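CPXV018 protein (Cowpox virus, PDB 4PDC) probably acts as a secreted viral decoy with an MHC class I-like platform that binds the NKG2D receptor of natural killer cells and T cells. Local coordinates at residues E[7-12]-E[75-80]; E[79-84]-E[92-97]; E[66-71]-E[111-116]. The protein carries 2 engineered substitutions. One frame throughout, in Å; residues are numbered along the deposited sequence.

Contact 1 (E[7-12]-E[75-80])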
loop_
_atom_site.group_PDB
_atom_site.type_symbol
_atom_site.label_atom_id
_atom_site.label_comp_id
_atom_site.label_asym_id
_atom_site.label_seq_id
_atom_site.Cartn_x
_atom_site.Cartn_y
_atom_site.Cartn_z
ATOM N N ASN E 7 -15.257 12.016 0.196
ATOM C CA ASN E 7 -16.537 11.770 0.856
ATOM C C ASN E 7 -17.257 10.576 0.233
ATOM O O ASN E 7 -17.815 10.676 -0.859
ATOM C CB ASN E 7 -17.427 13.014 0.790
ATOM C CG ASN E 7 -18.640 12.909 1.701
ATOM O OD1 ASN E 7 -19.773 12.795 1.237
ATOM N ND2 ASN E 7 -18.401 12.929 3.007
ATOM N N PHE E 8 -17.219 9.447 0.934
ATOM C CA PHE E 8 -17.873 8.226 0.485
ATOM C C PHE E 8 -19.281 8.150 1.042
ATOM O O PHE E 8 -19.477 8.304 2.243
ATOM C CB PHE E 8 -17.085 6.994 0.928
ATOM C CG PHE E 8 -15.695 6.938 0.388
ATOM C CD1 PHE E 8 -14.673 7.647 0.999
ATOM C CD2 PHE E 8 -15.401 6.164 -0.720
ATOM C CE1 PHE E 8 -13.384 7.593 0.504
ATOM C CE2 PHE E 8 -14.111 6.108 -1.221
ATOM C CZ PHE E 8 -13.103 6.823 -0.607
ATOM N N ASN E 9 -20.254 7.905 0.172
ATOM C CA ASN E 9 -21.636 7.743 0.609
ATOM C C ASN E 9 -22.279 6.502 0.011
ATOM O O ASN E 9 -22.206 6.271 -1.197
ATOM C CB ASN E 9 -22.463 8.973 0.243
ATOM C CG ASN E 9 -23.877 8.899 0.778
ATOM O OD1 ASN E 9 -24.090 8.869 1.988
ATOM N ND2 ASN E 9 -24.852 8.872 -0.121
ATOM N N LEU E 10 -22.894 5.704 0.880
ATOM C CA LEU E 10 -23.702 4.567 0.466
ATOM C C LEU E 10 -25.113 4.756 1.009
ATOM O O LEU E 10 -25.332 4.688 2.218
ATOM C CB LEU E 10 -23.100 3.250 0.967
ATOM C CG LEU E 10 -23.883 1.982 0.612
ATOM C CD1 LEU E 10 -23.970 1.790 -0.889
ATOM C CD2 LEU E 10 -23.251 0.758 1.262
ATOM N N GLU E 11 -26.059 5.014 0.111
ATOM C CA GLU E 11 -27.450 5.242 0.493
ATOM C C GLU E 11 -28.321 4.059 0.094
ATOM O O GLU E 11 -28.455 3.758 -1.089
ATOM C CB GLU E 11 -27.986 6.524 -0.154
ATOM C CG GLU E 11 -29.399 6.903 0.294
ATOM C CD GLU E 11 -29.921 8.157 -0.389
ATOM O OE1 GLU E 11 -29.710 8.307 -1.611
ATOM O OE2 GLU E 11 -30.542 8.996 0.298
ATOM N N ILE E 12 -28.894 3.389 1.092
ATOM C CA ILE E 12 -29.842 2.304 0.863
ATOM C C ILE E 12 -31.242 2.768 1.239
ATOM O O ILE E 12 -31.584 2.838 2.418
ATOM C CB ILE E 12 -29.492 1.041 1.679
ATOM C CG1 ILE E 12 -28.064 0.584 1.379
ATOM C CG2 ILE E 12 -30.479 -0.083 1.382
ATOM C CD1 ILE E 12 -27.043 1.102 2.362
ATOM N N TYR E 75 -34.491 2.335 5.439
ATOM C CA TYR E 75 -33.548 3.373 5.027
ATOM C C TYR E 75 -32.267 3.349 5.850
ATOM O O TYR E 75 -32.302 3.373 7.081
ATOM C CB TYR E 75 -34.199 4.755 5.128
ATOM C CG TYR E 75 -33.376 5.863 4.507
ATOM C CD1 TYR E 75 -32.425 6.552 5.251
ATOM C CD2 TYR E 75 -33.546 6.216 3.176
ATOM C CE1 TYR E 75 -31.671 7.566 4.686
ATOM C CE2 TYR E 75 -32.795 7.227 2.601
ATOM C CZ TYR E 75 -31.859 7.898 3.362
ATOM O OH TYR E 75 -31.110 8.903 2.793
ATOM N N GLU E 76 -31.136 3.308 5.148
ATOM C CA GLU E 76 -29.822 3.414 5.771
ATOM C C GLU E 76 -28.904 4.254 4.896
ATOM O O GLU E 76 -28.679 3.929 3.730
ATOM C CB GLU E 76 -29.194 2.035 6.000
ATOM C CG GLU E 76 -29.762 1.277 7.180
ATOM C CD GLU E 76 -28.834 0.180 7.674
ATOM O OE1 GLU E 76 -28.330 -0.605 6.838
ATOM O OE2 GLU E 76 -28.606 0.108 8.903
ATOM N N ASP E 77 -28.391 5.337 5.471
ATOM C CA ASP E 77 -27.428 6.198 4.801
ATOM C C ASP E 77 -26.108 6.161 5.555
ATOM O O ASP E 77 -26.042 6.522 6.727
ATOM C CB ASP E 77 -27.949 7.631 4.710
ATOM C CG ASP E 77 -27.054 8.519 3.874
ATOM O OD1 ASP E 77 -27.056 8.363 2.635
ATOM O OD2 ASP E 77 -26.349 9.372 4.452
ATOM N N LEU E 78 -25.064 5.716 4.869
ATOM C CA LEU E 78 -23.745 5.584 5.469
ATOM C C LEU E 78 -22.776 6.534 4.789
ATOM O O LEU E 78 -22.694 6.565 3.563
ATOM C CB LEU E 78 -23.250 4.142 5.355
ATOM C CG LEU E 78 -24.069 3.110 6.127
ATOM C CD1 LEU E 78 -23.754 1.715 5.638
ATOM C CD2 LEU E 78 -23.781 3.230 7.617
ATOM N N THR E 79 -22.052 7.315 5.586
ATOM C CA THR E 79 -21.041 8.216 5.046
ATOM C C THR E 79 -19.700 7.984 5.716
ATOM O O THR E 79 -19.625 7.767 6.925
ATOM C CB THR E 79 -21.433 9.693 5.223
ATOM O OG1 THR E 79 -22.707 9.933 4.612
ATOM C CG2 THR E 79 -20.398 10.612 4.593
ATOM N N TYR E 80 -18.647 8.024 4.907
ATOM C CA TYR E 80 -17.281 8.001 5.403
ATOM C C TYR E 80 -16.516 9.157 4.792
ATOM O O TYR E 80 -16.395 9.255 3.572
ATOM C CB TYR E 80 -16.600 6.677 5.074
ATOM C CG TYR E 80 -15.141 6.619 5.472
ATOM C CD1 TYR E 80 -14.750 6.817 6.791
ATOM C CD2 TYR E 80 -14.157 6.342 4.534
ATOM C CE1 TYR E 80 -13.415 6.752 7.162
ATOM C CE2 TYR E 80 -12.828 6.274 4.892
ATOM C CZ TYR E 80 -12.460 6.481 6.206
ATOM O OH TYR E 80 -11.129 6.411 6.557
HETATM O O HOH W 1 -22.438 12.406 2.199
#

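Contact 2 (E[79-84]-E[92-97]). Engineered in segment 92-97: Asp96 (natural residue Phe).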
loop_
_atom_site.group_PDB
_atom_site.type_symbol
_atom_site.label_atom_id
_atom_site.label_comp_id
_atom_site.label_asym_id
_atom_site.label_seq_id
_atom_site.Cartn_x
_atom_site.Cartn_y
_atom_site.Cartn_z
ATOM N N THR E 79 -22.052 7.315 5.586
ATOM C CA THR E 79 -21.041 8.216 5.046
ATOM C C THR E 79 -19.700 7.984 5.716
ATOM O O THR E 79 -19.625 7.767 6.925
ATOM C CB THR E 79 -21.433 9.693 5.223
ATOM O OG1 THR E 79 -22.707 9.933 4.612
ATOM C CG2 THR E 79 -20.398 10.612 4.593
ATOM N N TYR E 80 -18.647 8.024 4.907
ATOM C CA TYR E 80 -17.281 8.001 5.403
ATOM C C TYR E 80 -16.516 9.157 4.792
ATOM O O TYR E 80 -16.395 9.255 3.572
ATOM C CB TYR E 80 -16.600 6.677 5.074
ATOM C CG TYR E 80 -15.141 6.619 5.472
ATOM C CD1 TYR E 80 -14.750 6.817 6.791
ATOM C CD2 TYR E 80 -14.157 6.342 4.534
ATOM C CE1 TYR E 80 -13.415 6.752 7.162
ATOM C CE2 TYR E 80 -12.828 6.274 4.892
ATOM C CZ TYR E 80 -12.460 6.481 6.206
ATOM O OH TYR E 80 -11.129 6.411 6.557
ATOM N N PHE E 81 -16.008 10.031 5.652
ATOM C CA PHE E 81 -15.283 11.218 5.223
ATOM C C PHE E 81 -13.827 11.046 5.603
ATOM O O PHE E 81 -13.529 10.735 6.748
ATOM C CB PHE E 81 -15.882 12.467 5.872
ATOM C CG PHE E 81 -15.128 13.730 5.579
ATOM C CD1 PHE E 81 -15.309 14.399 4.382
ATOM C CD2 PHE E 81 -14.258 14.266 6.515
ATOM C CE1 PHE E 81 -14.624 15.571 4.116
ATOM C CE2 PHE E 81 -13.570 15.438 6.256
ATOM C CZ PHE E 81 -13.753 16.091 5.057
ATOM N N TYR E 82 -12.930 11.207 4.632
ATOM C CA TYR E 82 -11.498 11.113 4.888
ATOM C C TYR E 82 -10.771 12.287 4.249
ATOM O O TYR E 82 -10.913 12.538 3.048
ATOM C CB TYR E 82 -10.923 9.793 4.366
ATOM C CG TYR E 82 -9.444 9.674 4.644
ATOM C CD1 TYR E 82 -8.986 9.276 5.893
ATOM C CD2 TYR E 82 -8.505 9.986 3.670
ATOM C CE1 TYR E 82 -7.636 9.178 6.161
ATOM C CE2 TYR E 82 -7.151 9.892 3.931
ATOM C CZ TYR E 82 -6.722 9.487 5.176
ATOM O OH TYR E 82 -5.374 9.393 5.444
ATOM N N GLU E 83 -9.994 12.999 5.060
ATOM C CA GLU E 83 -9.318 14.210 4.619
ATOM C C GLU E 83 -7.876 14.228 5.090
ATOM O O GLU E 83 -7.605 13.980 6.262
ATOM C CB GLU E 83 -10.046 15.449 5.146
ATOM C CG GLU E 83 -9.439 16.770 4.714
ATOM C CD GLU E 83 -10.057 17.951 5.434
ATOM O OE1 GLU E 83 -9.555 18.300 6.522
ATOM O OE2 GLU E 83 -11.042 18.522 4.920
ATOM N N CYS E 84 -6.955 14.516 4.172
ATOM C CA CYS E 84 -5.573 14.776 4.550
ATOM C C CYS E 84 -5.286 16.254 4.301
ATOM O O CYS E 84 -5.865 16.874 3.404
ATOM C CB CYS E 84 -4.595 13.869 3.792
ATOM S SG CYS E 84 -4.442 14.119 2.006
ATOM N N THR E 92 -1.485 16.202 8.421
ATOM C CA THR E 92 -2.487 15.867 9.425
ATOM C C THR E 92 -3.710 15.265 8.743
ATOM O O THR E 92 -3.950 15.492 7.554
ATOM C CB THR E 92 -2.903 17.095 10.262
ATOM O OG1 THR E 92 -3.375 18.133 9.401
ATOM C CG2 THR E 92 -1.725 17.613 11.074
ATOM N N PHE E 93 -4.470 14.487 9.503
ATOM C CA PHE E 93 -5.556 13.696 8.947
ATOM C C PHE E 93 -6.803 13.797 9.804
ATOM O O PHE E 93 -6.734 14.043 11.009
ATOM C CB PHE E 93 -5.130 12.234 8.816
ATOM C CG PHE E 93 -3.878 12.042 8.018
ATOM C CD1 PHE E 93 -3.934 11.890 6.643
ATOM C CD2 PHE E 93 -2.642 12.029 8.642
ATOM C CE1 PHE E 93 -2.780 11.719 5.907
ATOM C CE2 PHE E 93 -1.483 11.857 7.912
ATOM C CZ PHE E 93 -1.552 11.702 6.542
ATOM N N ASP E 94 -7.943 13.593 9.159
ATOM C CA ASP E 94 -9.234 13.684 9.813
ATOM C C ASP E 94 -10.179 12.703 9.139
ATOM O O ASP E 94 -10.160 12.562 7.916
ATOM C CB ASP E 94 -9.777 15.115 9.730
ATOM C CG ASP E 94 -11.064 15.297 10.507
ATOM O OD1 ASP E 94 -11.288 14.528 11.463
ATOM O OD2 ASP E 94 -11.847 16.213 10.167
ATOM N N GLN E 95 -10.985 12.002 9.926
ATOM C CA GLN E 95 -11.994 11.130 9.345
ATOM C C GLN E 95 -13.235 11.081 10.216
ATOM O O GLN E 95 -13.154 11.135 11.445
ATOM C CB GLN E 95 -11.438 9.716 9.115
ATOM C CG GLN E 95 -11.008 8.965 10.367
ATOM C CD GLN E 95 -10.512 7.553 10.069
ATOM O OE1 GLN E 95 -10.228 7.203 8.919
ATOM N NE2 GLN E 95 -10.407 6.733 11.110
ATOM N N ASP E 96 -14.384 10.995 9.552
ATOM C CA ASP E 96 -15.679 10.974 10.216
ATOM C C ASP E 96 -16.530 9.851 9.653
ATOM O O ASP E 96 -16.391 9.478 8.486
ATOM C CB ASP E 96 -16.406 12.311 10.040
ATOM C CG ASP E 96 -15.700 13.456 10.734
ATOM O OD1 ASP E 96 -15.199 13.254 11.861
ATOM O OD2 ASP E 96 -15.650 14.558 10.149
ATOM N N TYR E 97 -17.407 9.324 10.497
ATOM C CA TYR E 97 -18.384 8.320 10.106
ATOM C C TYR E 97 -19.780 8.835 10.432
ATOM O O TYR E 97 -20.025 9.256 11.565
ATOM C CB TYR E 97 -18.144 7.002 10.838
ATOM C CG TYR E 97 -16.726 6.487 10.790
ATOM C CD1 TYR E 97 -15.766 6.959 11.677
ATOM C CD2 TYR E 97 -16.353 5.511 9.876
ATOM C CE1 TYR E 97 -14.471 6.481 11.645
ATOM C CE2 TYR E 97 -15.061 5.027 9.835
ATOM C CZ TYR E 97 -14.123 5.515 10.724
ATOM O OH TYR E 97 -12.833 5.035 10.691
#

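Contact 3 (E[66-71]-E[111-116])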
loop_
_atom_site.group_PDB
_atom_site.type_symbol
_atom_site.label_atom_id
_atom_site.label_comp_id
_atom_site.label_asym_id
_atom_site.label_seq_id
_atom_site.Cartn_x
_atom_site.Cartn_y
_atom_site.Cartn_z
ATOM N N PHE E 66 -17.382 -3.937 0.923
ATOM C CA PHE E 66 -18.268 -3.753 2.068
ATOM C C PHE E 66 -19.339 -4.834 2.063
ATOM O O PHE E 66 -20.144 -4.918 1.137
ATOM C CB PHE E 66 -18.911 -2.364 2.050
ATOM C CG PHE E 66 -19.811 -2.098 3.229
ATOM C CD1 PHE E 66 -19.341 -2.243 4.525
ATOM C CD2 PHE E 66 -21.120 -1.695 3.040
ATOM C CE1 PHE E 66 -20.167 -1.995 5.611
ATOM C CE2 PHE E 66 -21.950 -1.445 4.120
ATOM C CZ PHE E 66 -21.475 -1.598 5.403
ATOM N N ARG E 67 -19.342 -5.660 3.103
ATOM C CA ARG E 67 -20.251 -6.796 3.172
ATOM C C ARG E 67 -21.567 -6.406 3.839
ATOM O O ARG E 67 -21.896 -6.887 4.923
ATOM C CB ARG E 67 -19.587 -7.953 3.918
ATOM C CG ARG E 67 -18.217 -8.303 3.358
ATOM C CD ARG E 67 -17.847 -9.752 3.606
ATOM N NE ARG E 67 -17.521 -10.029 5.002
ATOM C CZ ARG E 67 -16.291 -10.011 5.506
ATOM N NH1 ARG E 67 -15.245 -9.722 4.739
ATOM N NH2 ARG E 67 -16.102 -10.284 6.788
ATOM N N ARG E 68 -22.308 -5.530 3.171
ATOM C CA ARG E 68 -23.599 -5.061 3.656
ATOM C C ARG E 68 -24.566 -6.226 3.853
ATOM O O ARG E 68 -24.702 -7.073 2.974
ATOM C CB ARG E 68 -24.186 -4.046 2.668
ATOM C CG ARG E 68 -25.554 -3.504 3.047
ATOM C CD ARG E 68 -26.021 -2.424 2.075
ATOM N NE ARG E 68 -26.762 -2.971 0.939
ATOM C CZ ARG E 68 -26.217 -3.345 -0.217
ATOM N NH1 ARG E 68 -24.909 -3.239 -0.417
ATOM N NH2 ARG E 68 -26.987 -3.828 -1.182
ATOM N N VAL E 69 -25.227 -6.279 5.007
ATOM C CA VAL E 69 -26.235 -7.306 5.250
ATOM C C VAL E 69 -27.610 -6.735 4.921
ATOM O O VAL E 69 -27.887 -5.574 5.226
ATOM C CB VAL E 69 -26.216 -7.825 6.709
ATOM C CG1 VAL E 69 -24.871 -8.454 7.028
ATOM C CG2 VAL E 69 -26.531 -6.716 7.704
ATOM N N PRO E 70 -28.475 -7.536 4.279
ATOM C CA PRO E 70 -29.830 -7.031 4.033
ATOM C C PRO E 70 -30.551 -6.751 5.347
ATOM O O PRO E 70 -30.297 -7.448 6.329
ATOM C CB PRO E 70 -30.505 -8.170 3.259
ATOM C CG PRO E 70 -29.383 -9.010 2.737
ATOM C CD PRO E 70 -28.289 -8.895 3.742
ATOM N N THR E 71 -31.423 -5.749 5.362
ATOM C CA THR E 71 -32.132 -5.363 6.580
ATOM C C THR E 71 -33.608 -5.124 6.309
ATOM O O THR E 71 -33.998 -4.795 5.190
ATOM C CB THR E 71 -31.549 -4.076 7.205
ATOM O OG1 THR E 71 -31.887 -2.949 6.386
ATOM C CG2 THR E 71 -30.040 -4.168 7.338
ATOM N N ALA E 111 -24.238 -7.255 15.260
ATOM C CA ALA E 111 -23.809 -7.259 13.866
ATOM C C ALA E 111 -24.756 -6.410 13.030
ATOM O O ALA E 111 -25.881 -6.817 12.732
ATOM C CB ALA E 111 -23.746 -8.679 13.328
ATOM N N THR E 112 -24.289 -5.225 12.661
ATOM C CA THR E 112 -25.087 -4.277 11.904
ATOM C C THR E 112 -24.248 -3.620 10.820
ATOM O O THR E 112 -23.019 -3.617 10.886
ATOM C CB THR E 112 -25.650 -3.182 12.805
ATOM O OG1 THR E 112 -24.560 -2.468 13.401
ATOM C CG2 THR E 112 -26.533 -3.780 13.894
ATOM N N ASN E 113 -24.921 -3.045 9.832
ATOM C CA ASN E 113 -24.244 -2.291 8.795
ATOM C C ASN E 113 -23.514 -1.097 9.402
ATOM O O ASN E 113 -22.419 -0.743 8.970
ATOM C CB ASN E 113 -25.241 -1.836 7.730
ATOM C CG ASN E 113 -25.785 -2.996 6.912
ATOM O OD1 ASN E 113 -25.076 -3.967 6.653
ATOM N ND2 ASN E 113 -27.046 -2.902 6.507
ATOM N N LYS E 114 -24.120 -0.501 10.426
ATOM C CA LYS E 114 -23.533 0.645 11.110
ATOM C C LYS E 114 -22.178 0.293 11.727
ATOM O O LYS E 114 -21.200 1.029 11.572
ATOM C CB LYS E 114 -24.491 1.153 12.187
ATOM C CG LYS E 114 -24.056 2.435 12.863
ATOM C CD LYS E 114 -25.076 2.874 13.905
ATOM C CE LYS E 114 -24.687 4.195 14.544
ATOM N NZ LYS E 114 -25.639 4.599 15.614
ATOM N N ASN E 115 -22.116 -0.838 12.420
ATOM C CA ASN E 115 -20.869 -1.272 13.042
ATOM C C ASN E 115 -19.815 -1.701 12.027
ATOM O O ASN E 115 -18.643 -1.353 12.161
ATOM C CB ASN E 115 -21.140 -2.417 14.020
ATOM C CG ASN E 115 -21.697 -1.927 15.346
ATOM O OD1 ASN E 115 -21.339 -0.848 15.823
ATOM N ND2 ASN E 115 -22.574 -2.722 15.948
ATOM N N MET E 116 -20.225 -2.461 11.020
ATOM C CA MET E 116 -19.290 -2.924 10.003
ATOM C C MET E 116 -18.704 -1.742 9.236
ATOM O O MET E 116 -17.515 -1.717 8.913
ATOM C CB MET E 116 -19.982 -3.885 9.039
ATOM C CG MET E 116 -19.032 -4.542 8.055
ATOM S SD MET E 116 -19.877 -5.567 6.836
ATOM C CE MET E 116 -20.711 -6.746 7.902
#

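Contact 1 (E[7-12]-E[75-80])
Phe8, Leu10 and Ile12 each exchange two backbone hydrogen bonds with Tyr80, Leu78 and Glu76, respectively, joining strands 2-13 and 75-87 as an antiparallel pair. All six bonds are short and even. Ile12 N to Glu76 O measures 2.7 Å. Leu78 N to Leu10 O measures 2.9 Å. At the non-hydrogen-bonded pair Asn9–Thr79, the CA of Thr79 lies 3.2 Å from Phe8 O in a CA-H...O contact.

The face of Phe8, Leu10, Ile12, Leu78 and Tyr80 is largely apolar, as suits its mostly buried position; buried Glu76 is the exception, its carboxylate held by Tyr99 and Asn113. The Phe8 and Tyr80 side chains run alongside each other, CD1 of Phe8 reaching CD2 of Tyr80 at 3.8 Å, with the ring planes 31° apart. The carbonyl O of Tyr80 lies at the Phe8 ring edge.

Polar contacts occupy the other face. Glu11 extends from a CG anti to its backbone N (chi1 -175°) and offers the anti lone pair of OE2 to the Tyr75 hydroxyl, Tyr75 OH to Glu11 OE2 2.6 Å. The donated proton may ease the repulsion between Glu11 and Asp77, whose OD1 is 4.2 Å from Glu11 OE2.

Strand 16-25 pairs with the far edge of 7-12. From helix 51-64, Phe62 stacks on Phe8 and Phe59 meets it edge-to-face, while Trp117 and Ser121 of helix 113-126 cover Leu78 and Tyr80.

Contact 2 (E[79-84]-E[92-97])
Phe81, on one face of the sheet, sets its ring beside the carboxylates of Asp94 and Asp96. Asp96, an engineered residue where the natural sequence has Phe, runs alongside it, the carboxylate and ring planes 16° apart and Asp96 OD2 3.9 Å from Phe81 CD2. Asp94 OD2 makes a long approach to the ring edge, 4.3 Å from Phe81 CE2, which the partial positive charge of aromatic C-H groups may weakly favour. The backbones beneath are paired, Phe81 N to Asp96 O at 2.9 Å and nearly straight, and Asp94 exchanges two such bonds with Glu83.

These strands, 75-87 and 90-99, form a beta hairpin within the antiparallel floor of an MHC class I-like platform. Its other face, bearing Tyr80, Tyr82 and Cys84, lies under the helices.

Tyr80 buries nearly as much surface as Phe81. Its ring slants against that of Tyr97, Tyr80 CD1 to Tyr97 CE2 3.5 Å, with 33° between the planes. Tyr80 OH donates to Gln95 OE1 over 2.6 Å, from outside the carbonyl plane. Gln95 places CG between its backbone N and carbonyl carbon (chi1 63°), then extends, which carries the amide to that hydroxyl; NE2 is held by Glu122.

Phe93, at the exposed end of the pair, lies alongside Tyr82, whose OH is 3.1 Å from Phe93 CD1. Its ring also touches Cys84, whose disulfide to Cys134 ties the hairpin to helix 131-146.

Contact 3 (E[66-71]-E[111-116])
The irregular segment 66-71, bent by an inverse gamma turn centred on Arg67, passes the first turn of helix 113-126 so that the CA atoms of Arg68 and Asn113 lie 5.9 Å apart.

Asn113 makes the polar join. Its side-chain amide pairs with both backbone polar groups of Val69: Val69 N donates to Asn113 OD1 at 2.8 Å, in the carbonyl plane and on a lone pair, and Asn113 ND2 returns a bond of 3.1 Å to Val69 O. Asparagine suits this place because one flat group offers a donor and an acceptor to a loop whose peptide groups here are not part of a sheet ladder. ND2 also bonds Glu76 OE1; these bonds probably fix the rotation of the amide. Methyl groups close round it, with Val69 CG2 3.3 Å from Asn113 OD1 and Thr71 CG2 near ND2.

Met116, one helical turn on, makes the apolar join. With CG anti to the backbone N (chi1 -173°) and a bend at chi3, its unbranched chain passes the Phe66 ring, Met116 CG to Phe66 CE1 3.7 Å, and sets SD obliquely in a Met-aromatic contact, 4.6 Å from the ring centroid. Met116 SD lies 3.1 Å from Arg67 O. Asn113 O meets the Phe66 ring at its edge, and Trp117 packs edge-to-face against the same ring.

The helix start is a classic N-cap: Thr112 OG1 accepts from Asn115 N at 3.1 Å. Outside the two segments, Arg67 forms a salt bridge with an acidic side chain of another protein chain, and a polar side chain of that chain packs on Met116. The loop after helix 51-64 thus meets the start of helix 113-126 in an MHC class I-like platform, at a surface consistent with NKG2D recognition.

Overall arrangement
Contacts 1 and 2 lie in the sheet, their centres about 11 Å and 8 Å from the chain centre, and share Thr79 and Tyr80 on strand 75-87, which stands between strands 2-13 and 90-99; both rest on antiparallel backbone ladders with a largely apolar face turned to the helices. Contact 3, its centre about 18 Å from the chain centre, sits nearer the surface and replaces the ladder with a side-chain amide and a methionine. It nevertheless joins contact 1: Asn113 probably bonds Glu76, and Phe66 packs on Leu10 and Leu78. Contact 2 does not touch contact 3. Among the three, contact 3 alone meets another protein chain, whereas contact 2 carries a disulfide cysteine.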